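Local coordinates for enoyl-CoA hydratase/isomerase family protein (Bacillus anthracis, PDB 3KQF) that probably catalyses the reversible addition of water to the double bond of trans-2-enoyl-CoA thioesters, as enoyl-CoA hydratases of the crotonase fold do, at residues S89-T94 / P146-T151; E96-L101 / T118-A123; N207-V212 / T244-E249. All blocks are in the same frame, centred on the assembly; numbering follows the deposited sequence. Where two conformers were deposited one is given.

Contact 1. Residues S89-T94 / P146-T151; sequences SMIRTT and PGAGGT
Arg-92 and Gly-147 make the polar half of this contact. The guanidinium group meets Gly-147 O at its edge, near its own plane, through two N-H groups. Arg-92 NE lies 3.1 Å and Arg-92 NH2 3.0 Å from Gly-147 O. Both bonds are bent, with N-H...O angles of 131° and 132°, and both are weak. Together they form a fork on one carbonyl oxygen, which probably limits the rotation of the guanidinium. The arginine chain reaches this place by a bend at chi3 (55°), with CG set between the backbone N and the carbonyl carbon.

The loop that carries Gly-147 leads into helix 150-158, with Gly-149 at its N-cap position. It packs against helix 81-99 in the crotonase fold. Glu-119 of helix 116-123 accepts hydrogen bonds at OE2 from Ala-148 N and Gly-150 N and so holds the turn from within the chain. From the second subunit, Glu-234 binds Gly-149 N and Thr-151 OG1, and Lys-235 packs on Arg-92.

The apolar half is small. Ile-91 CG2 touches Ala-148 CB at 3.6 Å. This methyl branch is anti to the backbone N, while CG1 turns beside that N. The backbones come close here: Arg-92 CA and Ala-148 CA are 4.3 Å apart. Arg-92 CB stands 4.0 Å from Ala-148 CA, so the arginine packs with its root and bonds with its end. Ile-91 also touches Leu-38 of helix 35-49 and Ala-71.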
loop_
_atom_site.group_PDB
_atom_site.type_symbol
_atom_site.label_atom_id
_atom_site.label_comp_id
_atom_site.label_asym_id
_atom_site.label_seq_id
_atom_site.Cartn_x
_atom_site.Cartn_y
_atom_site.Cartn_z
ATOM N N SER A 89 -6.652 10.358 25.303
ATOM C CA SER A 89 -5.663 11.370 24.948
ATOM C C SER A 89 -4.243 10.955 25.364
ATOM O O SER A 89 -3.277 11.142 24.603
ATOM C CB SER A 89 -6.027 12.716 25.560
ATOM O OG SER A 89 -5.025 13.664 25.258
HETATM N N MSE A 90 -4.123 10.395 26.562
HETATM C CA MSE A 90 -2.835 9.939 27.063
HETATM C C MSE A 90 -2.241 8.852 26.166
HETATM O O MSE A 90 -1.051 8.891 25.841
HETATM C CB MSE A 90 -2.978 9.448 28.507
HETATM C CG MSE A 90 -3.178 10.573 29.483
HETATM SE SE MSE A 90 -1.594 11.707 29.521
HETATM C CE MSE A 90 -0.353 10.423 30.300
ATOM N N ILE A 91 -3.071 7.892 25.758
ATOM C CA ILE A 91 -2.614 6.812 24.887
ATOM C C ILE A 91 -2.230 7.366 23.513
ATOM O O ILE A 91 -1.136 7.103 23.029
ATOM C CB ILE A 91 -3.651 5.689 24.679
ATOM C CG1 ILE A 91 -4.037 5.043 26.004
ATOM C CG2 ILE A 91 -3.065 4.587 23.792
ATOM C CD1 ILE A 91 -4.934 3.828 25.829
ATOM N N ARG A 92 -3.082 8.187 22.910
ATOM C CA ARG A 92 -2.756 8.659 21.563
ATOM C C ARG A 92 -1.502 9.547 21.552
ATOM O O ARG A 92 -0.685 9.434 20.641
ATOM C CB ARG A 92 -3.950 9.319 20.850
ATOM C CG ARG A 92 -4.244 10.733 21.177
ATOM C CD ARG A 92 -5.238 11.284 20.125
ATOM N NE ARG A 92 -6.447 10.464 20.037
ATOM C CZ ARG A 92 -7.556 10.642 20.751
ATOM N NH1 ARG A 92 -7.660 11.645 21.626
ATOM N NH2 ARG A 92 -8.580 9.813 20.580
ATOM N N THR A 93 -1.322 10.367 22.592
ATOM C CA THR A 93 -0.135 11.231 22.707
ATOM C C THR A 93 1.143 10.394 22.817
ATOM O O THR A 93 2.179 10.722 22.239
ATOM C CB THR A 93 -0.252 12.151 23.922
ATOM O OG1 THR A 93 -1.312 13.086 23.683
ATOM C CG2 THR A 93 1.037 12.939 24.156
ATOM N N THR A 94 1.067 9.316 23.575
ATOM C CA THR A 94 2.216 8.422 23.733
ATOM C C THR A 94 2.622 7.814 22.372
ATOM O O THR A 94 3.813 7.738 22.041
ATOM C CB THR A 94 1.888 7.331 24.753
ATOM O OG1 THR A 94 1.454 7.950 25.966
ATOM C CG2 THR A 94 3.122 6.453 25.019
ATOM N N PRO A 146 -10.575 1.895 17.363
ATOM C CA PRO A 146 -9.185 2.192 17.731
ATOM C C PRO A 146 -9.067 3.716 17.861
ATOM O O PRO A 146 -9.401 4.438 16.926
ATOM C CB PRO A 146 -8.376 1.645 16.553
ATOM C CG PRO A 146 -9.267 0.578 15.923
ATOM C CD PRO A 146 -10.676 1.101 16.125
ATOM N N GLY A 147 -8.648 4.199 19.026
ATOM C CA GLY A 147 -8.568 5.636 19.261
ATOM C C GLY A 147 -7.177 6.199 19.382
ATOM O O GLY A 147 -7.008 7.408 19.659
ATOM N N ALA A 148 -6.183 5.334 19.178
ATOM C CA ALA A 148 -4.785 5.718 19.240
ATOM C C ALA A 148 -4.070 5.435 17.919
ATOM O O ALA A 148 -2.954 4.927 17.910
ATOM C CB ALA A 148 -4.090 4.990 20.397
ATOM N N GLY A 149 -4.747 5.728 16.806
ATOM C CA GLY A 149 -4.168 5.608 15.487
ATOM C C GLY A 149 -4.394 4.340 14.700
ATOM O O GLY A 149 -4.043 4.288 13.523
ATOM N N GLY A 150 -4.986 3.315 15.308
ATOM C CA GLY A 150 -5.240 2.084 14.577
ATOM C C GLY A 150 -6.020 2.244 13.278
ATOM O O GLY A 150 -5.753 1.543 12.308
ATOM N N THR A 151 -7.010 3.147 13.243
ATOM C CA THR A 151 -7.796 3.330 12.017
ATOM C C THR A 151 -7.010 4.047 10.908
ATOM O O THR A 151 -7.432 4.057 9.752
ATOM C CB THR A 151 -9.102 4.168 12.263
ATOM O OG1 THR A 151 -8.756 5.520 12.549
ATOM C CG2 THR A 151 -9.943 3.587 13.394
#

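Contact 2. Residues E96-L101 / T118-A123; sequences EMVEQL and TELSLA
Two helices of the crotonase fold meet here, near the centre of the chain. The C-terminal end of helix 81-99 packs on helix 116-123. The chain between them passes through strands 105-109 and 112-114.

Val-98 carries the apolar contact. Its CG1 is anti to the backbone N (chi1 169°) and comes up to Ala-123. Val-98 CG1 lies 4.1 Å from Ala-123 CB and 3.6 Å from Ala-123 O. The other branch, Val-98 CG2, turns beside the backbone N and meets Leu-120 CD1 at a looser 4.3 Å. One valine thus reaches two residues a helical turn apart. Leu-120 also packs on Met-95 of helix 81-99.

The backbones approach most closely at Glu-99 and Ala-123, with 5.0 Å between Glu-99 CA and Ala-123 CA. The small side chain of Ala-123 suits this short spacing. Glu-99 CA makes a CA-H...O contact of 3.4 Å with Ala-123 O. The angle at the hydrogen is 131°, so the contact is bent.

The carboxylate of Glu-99 lies beyond the apolar part. Two conformers of this residue were modelled, so its polar contacts are less certain. In the one described here the chain is extended past CG, and OE1 forms a salt bridge with Arg-153 of helix 150-158. Arg-153 also packs on Leu-122, so that helix is tied to both segments. Leu-227 of the second subunit packs on Glu-99. In the same conformer a water links the two segments: it is 3.1 Å from Glu-99 OE1 and 2.8 Å from Leu-122 O.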
loop_
_atom_site.group_PDB
_atom_site.type_symbol
_atom_site.label_atom_id
_atom_site.label_comp_id
_atom_site.label_asym_id
_atom_site.label_seq_id
_atom_site.Cartn_x
_atom_site.Cartn_y
_atom_site.Cartn_z
ATOM N N GLU A 96 2.152 9.110 19.403
ATOM C CA GLU A 96 2.784 10.171 18.621
ATOM C C GLU A 96 4.234 10.376 19.032
ATOM O O GLU A 96 5.091 10.584 18.189
ATOM C CB GLU A 96 2.015 11.477 18.758
ATOM C CG GLU A 96 0.640 11.382 18.150
ATOM C CD GLU A 96 -0.195 12.606 18.400
ATOM O OE1 GLU A 96 -0.152 13.143 19.536
ATOM O OE2 GLU A 96 -0.929 12.999 17.470
HETATM N N MSE A 97 4.508 10.309 20.332
HETATM C CA MSE A 97 5.874 10.487 20.818
HETATM C C MSE A 97 6.801 9.360 20.349
HETATM O O MSE A 97 7.977 9.608 20.046
HETATM C CB MSE A 97 5.888 10.615 22.342
HETATM C CG MSE A 97 5.151 11.835 22.873
HETATM SE SE MSE A 97 5.178 11.861 24.843
HETATM C CE MSE A 97 7.070 11.985 25.013
ATOM N N VAL A 98 6.278 8.128 20.287
ATOM C CA VAL A 98 7.071 6.986 19.794
ATOM C C VAL A 98 7.380 7.211 18.333
ATOM O O VAL A 98 8.528 7.106 17.899
ATOM C CB VAL A 98 6.297 5.637 19.891
ATOM C CG1 VAL A 98 7.054 4.519 19.105
ATOM C CG2 VAL A 98 6.073 5.249 21.328
ATOM N N GLU A 99 6.346 7.558 17.578
ATOM C CA GLU A 99 6.467 7.749 16.152
ATOM C C GLU A 99 7.435 8.876 15.805
ATOM O O GLU A 99 8.221 8.742 14.869
ATOM C CB GLU A 99 5.087 8.008 15.549
ATOM C CG GLU A 99 5.026 7.834 14.063
ATOM C CD GLU A 99 3.604 7.821 13.541
ATOM O OE1 GLU A 99 3.247 6.859 12.816
ATOM O OE2 GLU A 99 2.834 8.745 13.885
ATOM N N GLN A 100 7.400 9.956 16.581
ATOM C CA GLN A 100 8.268 11.117 16.345
ATOM C C GLN A 100 9.671 11.114 16.954
ATOM O O GLN A 100 10.394 12.097 16.815
ATOM C CB GLN A 100 7.514 12.382 16.728
ATOM C CG GLN A 100 6.278 12.583 15.860
ATOM C CD GLN A 100 5.395 13.717 16.335
ATOM O OE1 GLN A 100 5.752 14.445 17.258
ATOM N NE2 GLN A 100 4.220 13.863 15.714
ATOM N N LEU A 101 10.073 10.030 17.604
ATOM C CA LEU A 101 11.454 9.932 18.073
ATOM C C LEU A 101 12.375 10.025 16.853
ATOM O O LEU A 101 12.044 9.503 15.776
ATOM C CB LEU A 101 11.721 8.607 18.757
ATOM C CG LEU A 101 11.242 8.443 20.178
ATOM C CD1 LEU A 101 11.471 6.986 20.613
ATOM C CD2 LEU A 101 11.958 9.449 21.086
ATOM N N THR A 118 -1.635 -3.441 19.455
ATOM C CA THR A 118 -1.361 -3.367 18.025
ATOM C C THR A 118 -1.078 -1.902 17.622
ATOM O O THR A 118 -0.192 -1.641 16.800
ATOM C CB THR A 118 -2.450 -4.047 17.168
ATOM O OG1 THR A 118 -2.279 -5.472 17.251
ATOM C CG2 THR A 118 -2.327 -3.665 15.704
ATOM N N GLU A 119 -1.806 -0.952 18.214
ATOM C CA GLU A 119 -1.568 0.451 17.923
ATOM C C GLU A 119 -0.142 0.871 18.276
ATOM O O GLU A 119 0.502 1.621 17.518
ATOM C CB GLU A 119 -2.590 1.334 18.637
ATOM C CG GLU A 119 -3.950 1.202 18.045
ATOM C CD GLU A 119 -4.985 2.046 18.733
ATOM O OE1 GLU A 119 -5.103 1.984 19.994
ATOM O OE2 GLU A 119 -5.723 2.749 18.010
ATOM N N LEU A 120 0.350 0.380 19.405
ATOM C CA LEU A 120 1.707 0.680 19.848
ATOM C C LEU A 120 2.729 0.129 18.845
ATOM O O LEU A 120 3.707 0.819 18.492
ATOM C CB LEU A 120 1.945 0.081 21.252
ATOM C CG LEU A 120 3.310 0.327 21.884
ATOM C CD1 LEU A 120 3.559 1.839 21.958
ATOM C CD2 LEU A 120 3.406 -0.332 23.258
ATOM N N SER A 121 2.491 -1.085 18.344
ATOM C CA SER A 121 3.413 -1.685 17.362
ATOM C C SER A 121 3.372 -0.926 16.026
ATOM O O SER A 121 4.369 -0.849 15.350
ATOM C CB SER A 121 3.123 -3.177 17.140
ATOM O OG SER A 121 2.054 -3.366 16.249
ATOM N N LEU A 122 2.221 -0.339 15.680
ATOM C CA LEU A 122 2.084 0.453 14.444
ATOM C C LEU A 122 2.808 1.794 14.544
ATOM O O LEU A 122 3.194 2.343 13.527
ATOM C CB LEU A 122 0.614 0.696 14.101
ATOM C CG LEU A 122 -0.139 -0.562 13.607
ATOM C CD1 LEU A 122 -1.654 -0.379 13.668
ATOM C CD2 LEU A 122 0.308 -0.972 12.193
ATOM N N ALA A 123 2.979 2.307 15.766
ATOM C CA ALA A 123 3.690 3.579 15.994
ATOM C C ALA A 123 5.179 3.394 15.830
ATOM O O ALA A 123 5.920 4.375 15.713
ATOM C CB ALA A 123 3.378 4.133 17.384
HETATM O O HOH W 1 4.892 4.289 12.525
#

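Contact 3. Residues N207-V212 / T244-E249; sequences NGPIAV and TKDRLE
Ile-210 and Thr-244 meet tip to tip where the N-terminal ends of two helices of the C-terminal part of the crotonase fold face each other. Ile-210 CD1 touches Thr-244 CG2 at 3.9 Å. The isoleucine chain is extended at chi2 (176°), which carries CD1 out to the threonine methyl.

Beside this pair, Pro-209 and Asp-246 cross at about a right angle. The ring atom Pro-209 CD lies 3.7 Å from Asp-246 OD2. A water joins the same carboxylate to the first turn of helix 209-222. It accepts from Ile-210 N at 3.0 Å and donates to Asp-246 OD2 at 2.7 Å.

The next shell fixes the carboxylate. Asp-246 OD1 accepts from Lys-263 N, and OD2 from Gly-264 N. The C-terminal tail is therefore held on the start of helix 245-255, and the negative charge is probably stabilised by these N-H groups. The third subunit packs here too: its Ala-143 touches Asp-246, and its Tyr-168 and Thr-169 carbonyls take the amide ND2 of Asn-207.

Thr-244 is the N-cap of helix 245-255. Its OG1, which also bonds Val-241 O, sits between the backbone N and the carbonyl carbon (chi1 63°). There it accepts a capping bond from Arg-247 N at 3.2 Å.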
loop_
_atom_site.group_PDB
_atom_site.type_symbol
_atom_site.label_atom_id
_atom_site.label_comp_id
_atom_site.label_asym_id
_atom_site.label_seq_id
_atom_site.Cartn_x
_atom_site.Cartn_y
_atom_site.Cartn_z
ATOM N N ASN A 207 25.168 2.140 10.859
ATOM C CA ASN A 207 25.021 3.048 9.716
ATOM C C ASN A 207 25.128 4.499 10.193
ATOM O O ASN A 207 25.153 4.761 11.407
ATOM C CB ASN A 207 23.729 2.766 8.959
ATOM C CG ASN A 207 23.761 1.424 8.275
ATOM O OD1 ASN A 207 24.854 0.890 7.990
ATOM N ND2 ASN A 207 22.579 0.851 8.020
ATOM N N GLY A 208 25.252 5.434 9.257
ATOM C CA GLY A 208 25.466 6.848 9.611
ATOM C C GLY A 208 24.265 7.388 10.354
ATOM O O GLY A 208 23.192 7.411 9.800
ATOM N N PRO A 209 24.448 7.829 11.623
ATOM C CA PRO A 209 23.257 8.253 12.376
ATOM C C PRO A 209 22.552 9.485 11.850
ATOM O O PRO A 209 21.347 9.601 12.018
ATOM C CB PRO A 209 23.769 8.461 13.812
ATOM C CG PRO A 209 25.242 8.580 13.701
ATOM C CD PRO A 209 25.674 7.863 12.433
ATOM N N ILE A 210 23.287 10.431 11.266
ATOM C CA ILE A 210 22.645 11.626 10.701
ATOM C C ILE A 210 21.818 11.171 9.500
ATOM O O ILE A 210 20.664 11.580 9.326
ATOM C CB ILE A 210 23.687 12.690 10.284
ATOM C CG1 ILE A 210 24.418 13.219 11.515
ATOM C CG2 ILE A 210 23.025 13.807 9.501
ATOM C CD1 ILE A 210 25.520 14.200 11.196
ATOM N N ALA A 211 22.381 10.256 8.718
ATOM C CA ALA A 211 21.726 9.710 7.527
ATOM C C ALA A 211 20.454 8.908 7.878
ATOM O O ALA A 211 19.400 9.090 7.266
ATOM C CB ALA A 211 22.722 8.814 6.742
ATOM N N VAL A 212 20.551 8.059 8.901
ATOM C CA VAL A 212 19.409 7.251 9.335
ATOM C C VAL A 212 18.288 8.172 9.839
ATOM O O VAL A 212 17.117 7.987 9.488
ATOM C CB VAL A 212 19.802 6.215 10.399
ATOM C CG1 VAL A 212 18.556 5.526 11.018
ATOM C CG2 VAL A 212 20.752 5.165 9.810
ATOM N N THR A 244 28.668 16.398 5.753
ATOM C CA THR A 244 29.046 15.747 7.011
ATOM C C THR A 244 30.386 15.037 6.957
ATOM O O THR A 244 30.831 14.621 5.895
ATOM C CB THR A 244 27.957 14.728 7.473
ATOM O OG1 THR A 244 27.821 13.665 6.519
ATOM C CG2 THR A 244 26.610 15.418 7.658
ATOM N N LYS A 245 31.033 14.938 8.114
ATOM C CA LYS A 245 32.296 14.224 8.234
ATOM C C LYS A 245 32.012 12.724 8.078
ATOM O O LYS A 245 32.822 11.993 7.528
ATOM C CB LYS A 245 32.975 14.509 9.574
ATOM C CG LYS A 245 33.383 15.953 9.767
ATOM C CD LYS A 245 34.277 16.130 10.997
ATOM C CE LYS A 245 34.691 17.594 11.172
ATOM N NZ LYS A 245 35.576 17.803 12.364
ATOM N N ASP A 246 30.849 12.272 8.548
ATOM C CA ASP A 246 30.477 10.856 8.395
ATOM C C ASP A 246 30.447 10.440 6.915
ATOM O O ASP A 246 30.901 9.349 6.575
ATOM C CB ASP A 246 29.142 10.527 9.081
ATOM C CG ASP A 246 29.273 10.293 10.594
ATOM O OD1 ASP A 246 30.404 10.136 11.105
ATOM O OD2 ASP A 246 28.207 10.225 11.268
ATOM N N ARG A 247 29.950 11.304 6.025
ATOM C CA ARG A 247 29.946 10.968 4.590
ATOM C C ARG A 247 31.359 10.728 4.085
ATOM O O ARG A 247 31.599 9.810 3.296
ATOM C CB ARG A 247 29.289 12.067 3.758
ATOM C CG ARG A 247 29.400 11.842 2.268
ATOM C CD ARG A 247 28.734 12.959 1.502
ATOM N NE ARG A 247 29.026 12.889 0.072
ATOM C CZ ARG A 247 30.103 13.409 -0.514
ATOM N NH1 ARG A 247 30.257 13.283 -1.826
ATOM N NH2 ARG A 247 31.029 14.047 0.198
ATOM N N LEU A 248 32.295 11.555 4.548
ATOM C CA LEU A 248 33.693 11.432 4.162
ATOM C C LEU A 248 34.283 10.110 4.675
ATOM O O LEU A 248 35.021 9.433 3.953
ATOM C CB LEU A 248 34.496 12.641 4.666
ATOM C CG LEU A 248 33.993 13.975 4.103
ATOM C CD1 LEU A 248 34.713 15.153 4.745
ATOM C CD2 LEU A 248 34.132 13.992 2.577
ATOM N N GLU A 249 33.966 9.756 5.921
ATOM C CA GLU A 249 34.399 8.486 6.511
ATOM C C GLU A 249 33.851 7.308 5.704
ATOM O O GLU A 249 34.536 6.294 5.550
ATOM C CB GLU A 249 33.933 8.379 7.981
ATOM C CG GLU A 249 34.015 6.984 8.631
ATOM C CD GLU A 249 35.426 6.460 8.867
ATOM O OE1 GLU A 249 36.416 7.161 8.543
ATOM O OE2 GLU A 249 35.543 5.330 9.405
HETATM O O HOH W 2 25.902 10.041 9.825
#

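Contacts 1 and 2 are buried and share helix 81-99. Their centres are about 9 Å apart, and they touch through Glu-119 of contact 2. Contact 3 is only partly buried, and its centre lies about 23 Å from the chain centre. It joins helices 209-222 and 245-255. Its centre is about 34 Å from that of contact 1, across the chain's centre. The chemistry differs too. All three have an apolar touch; contact 1 adds direct but weak arginine bonds, contacts 2 and 3 a water bridge. Contacts 1 and 2 face the second subunit; contact 3 faces the third.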